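Local coordinates for protein TRAP dicarboxylate transporter, DctP subunit (Sulfurospirillum deleyianum, PDB 4OVS) that serves as a periplasmic solute-binding protein of a TRAP transporter and binds succinate, probably delivering dicarboxylates to the membrane components for uptake, at residues 108-112 and 113-117. Sequence-based numbering, arbitrary orientation.
Sequences FIFRD and KDHLY
His115 carries its ring anti to the backbone N (chi1 -174°), back against the loop, while the Arg111 chain, bent at chi3 (-63°), folds its guanidinium over that ring. The two flat groups stack, planes 27° apart and centres 3.9 Å apart, with NH1 above the middle of the imidazole. Arg111 also meets the ring through its backbone: its N donates to His115 ND1 at 3.2 Å, nearly in the ring plane. With His115 NE2 giving a hydrogen bond to Val328 O and Arg111 NH2 bonding Val331 O, the two side chains tie the loop and the start of helix 113-120 to the C-terminal end of the chain. Ile109 O lies at the imidazole edge, 3.4 Å from His115 CE1. The Phe110 ring turns its edge toward the face of His115 in an offset edge-to-face pair. Asp112 is the N-cap of helix 113-120 in this family 7 solute-binding protein: its OD1 accepts from His115 N at 3.0 Å, and its carbonyl O takes Leu116 N at 3.1 Å in the first helical turn. Replacing His115 with an alanine would probably leave Arg111 N and Val328 O without their ring partners and the guanidinium without a surface to lie on. One residue further along the helix, Leu116 CD1 sits over the centre of the Phe110 ring, 3.4 Å from its centroid, a CH-pi contact almost along the ring normal. Phe110 also packs on Phe147 of strand 137-152, and Lys113 NZ forms a salt bridge with Asp144 of that strand.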
loop_
_atom_site.group_PDB
_atom_site.type_symbol
_atom_site.label_atom_id
_atom_site.label_comp_id
_atom_site.label_asym_id
_atom_site.label_seq_id
_atom_site.Cartn_x
_atom_site.Cartn_y
_atom_site.Cartn_z
ATOM N N PHE A 108 12.311 7.304 -1.857
ATOM C CA PHE A 108 13.615 6.808 -1.441
ATOM C C PHE A 108 13.915 6.920 0.052
ATOM O O PHE A 108 15.067 6.822 0.439
ATOM C CB PHE A 108 14.733 7.481 -2.224
ATOM C CG PHE A 108 14.705 7.152 -3.684
ATOM C CD1 PHE A 108 15.253 5.974 -4.147
ATOM C CD2 PHE A 108 14.097 8.000 -4.584
ATOM C CE1 PHE A 108 15.215 5.639 -5.495
ATOM C CE2 PHE A 108 14.058 7.677 -5.953
ATOM C CZ PHE A 108 14.618 6.494 -6.403
ATOM N N ILE A 109 12.893 7.059 0.888
ATOM C CA ILE A 109 13.120 7.163 2.332
ATOM C C ILE A 109 13.612 5.824 2.938
ATOM O O ILE A 109 14.441 5.797 3.846
ATOM C CB ILE A 109 11.860 7.720 3.078
ATOM C CG1 ILE A 109 12.176 7.999 4.554
ATOM C CG2 ILE A 109 10.710 6.761 3.023
ATOM C CD1 ILE A 109 12.443 9.432 4.877
ATOM N N PHE A 110 13.128 4.704 2.415
ATOM C CA PHE A 110 13.522 3.387 2.936
ATOM C C PHE A 110 14.593 2.757 2.024
ATOM O O PHE A 110 14.359 2.624 0.814
ATOM C CB PHE A 110 12.318 2.430 3.037
ATOM C CG PHE A 110 11.261 2.840 4.053
ATOM C CD1 PHE A 110 11.526 2.803 5.424
ATOM C CD2 PHE A 110 10.022 3.260 3.652
ATOM C CE1 PHE A 110 10.554 3.187 6.362
ATOM C CE2 PHE A 110 9.055 3.654 4.576
ATOM C CZ PHE A 110 9.329 3.623 5.943
ATOM N N ARG A 111 15.731 2.349 2.600
ATOM C CA ARG A 111 16.872 1.822 1.853
ATOM C C ARG A 111 16.635 0.413 1.398
ATOM O O ARG A 111 17.194 -0.007 0.394
ATOM C CB ARG A 111 18.118 1.768 2.723
ATOM C CG ARG A 111 18.565 3.063 3.276
ATOM C CD ARG A 111 19.926 2.924 3.905
ATOM N NE ARG A 111 19.958 2.006 5.042
ATOM C CZ ARG A 111 19.519 2.301 6.267
ATOM N NH1 ARG A 111 18.968 3.482 6.537
ATOM N NH2 ARG A 111 19.619 1.402 7.239
ATOM N N ASP A 112 15.846 -0.335 2.157
ATOM C CA ASP A 112 15.631 -1.745 1.880
ATOM C C ASP A 112 14.681 -2.262 2.935
ATOM O O ASP A 112 14.181 -1.467 3.735
ATOM C CB ASP A 112 16.948 -2.526 1.823
ATOM C CG ASP A 112 17.847 -2.274 3.011
ATOM O OD1 ASP A 112 17.352 -1.934 4.105
ATOM O OD2 ASP A 112 19.073 -2.438 2.874
ATOM N N LYS A 113 14.386 -3.559 2.933
ATOM C CA LYS A 113 13.385 -4.093 3.838
ATOM C C LYS A 113 13.898 -4.160 5.256
ATOM O O LYS A 113 13.125 -4.086 6.217
ATOM C CB LYS A 113 12.951 -5.498 3.411
ATOM C CG LYS A 113 12.146 -5.546 2.121
ATOM C CD LYS A 113 10.722 -5.086 2.324
ATOM C CE LYS A 113 9.913 -5.128 1.023
ATOM N NZ LYS A 113 9.229 -6.432 0.732
ATOM N N ASP A 114 15.204 -4.348 5.403
ATOM C CA ASP A 114 15.798 -4.375 6.721
ATOM C C ASP A 114 15.544 -3.020 7.384
ATOM O O ASP A 114 15.133 -2.935 8.540
ATOM C CB ASP A 114 17.306 -4.670 6.597
ATOM C CG ASP A 114 18.036 -4.573 7.922
ATOM O OD1 ASP A 114 17.975 -5.544 8.720
ATOM O OD2 ASP A 114 18.694 -3.532 8.158
ATOM N N HIS A 115 15.816 -1.950 6.642
ATOM C CA HIS A 115 15.572 -0.608 7.144
ATOM C C HIS A 115 14.099 -0.447 7.531
ATOM O O HIS A 115 13.781 -0.053 8.650
ATOM C CB HIS A 115 15.959 0.432 6.092
ATOM C CG HIS A 115 15.860 1.842 6.583
ATOM N ND1 HIS A 115 15.572 2.911 5.758
ATOM C CD2 HIS A 115 15.983 2.355 7.828
ATOM C CE1 HIS A 115 15.542 4.022 6.474
ATOM N NE2 HIS A 115 15.805 3.712 7.730
ATOM N N LEU A 116 13.209 -0.780 6.596
ATOM C CA LEU A 116 11.765 -0.649 6.775
ATOM C C LEU A 116 11.256 -1.262 8.072
ATOM O O LEU A 116 10.557 -0.634 8.881
ATOM C CB LEU A 116 11.059 -1.353 5.610
ATOM C CG LEU A 116 9.528 -1.355 5.626
ATOM C CD1 LEU A 116 9.079 0.027 5.277
ATOM C CD2 LEU A 116 8.875 -2.352 4.649
ATOM N N TYR A 117 11.574 -2.527 8.274
ATOM C CA TYR A 117 11.022 -3.224 9.419
ATOM C C TYR A 117 11.563 -2.664 10.766
ATOM O O TYR A 117 10.843 -2.642 11.764
ATOM C CB TYR A 117 11.272 -4.716 9.290
ATOM C CG TYR A 117 10.289 -5.395 8.371
ATOM C CD1 TYR A 117 8.927 -5.346 8.631
ATOM C CD2 TYR A 117 10.714 -6.078 7.234
ATOM C CE1 TYR A 117 8.017 -5.965 7.795
ATOM C CE2 TYR A 117 9.798 -6.702 6.397
ATOM C CZ TYR A 117 8.479 -6.650 6.685
ATOM O OH TYR A 117 7.574 -7.250 5.848
#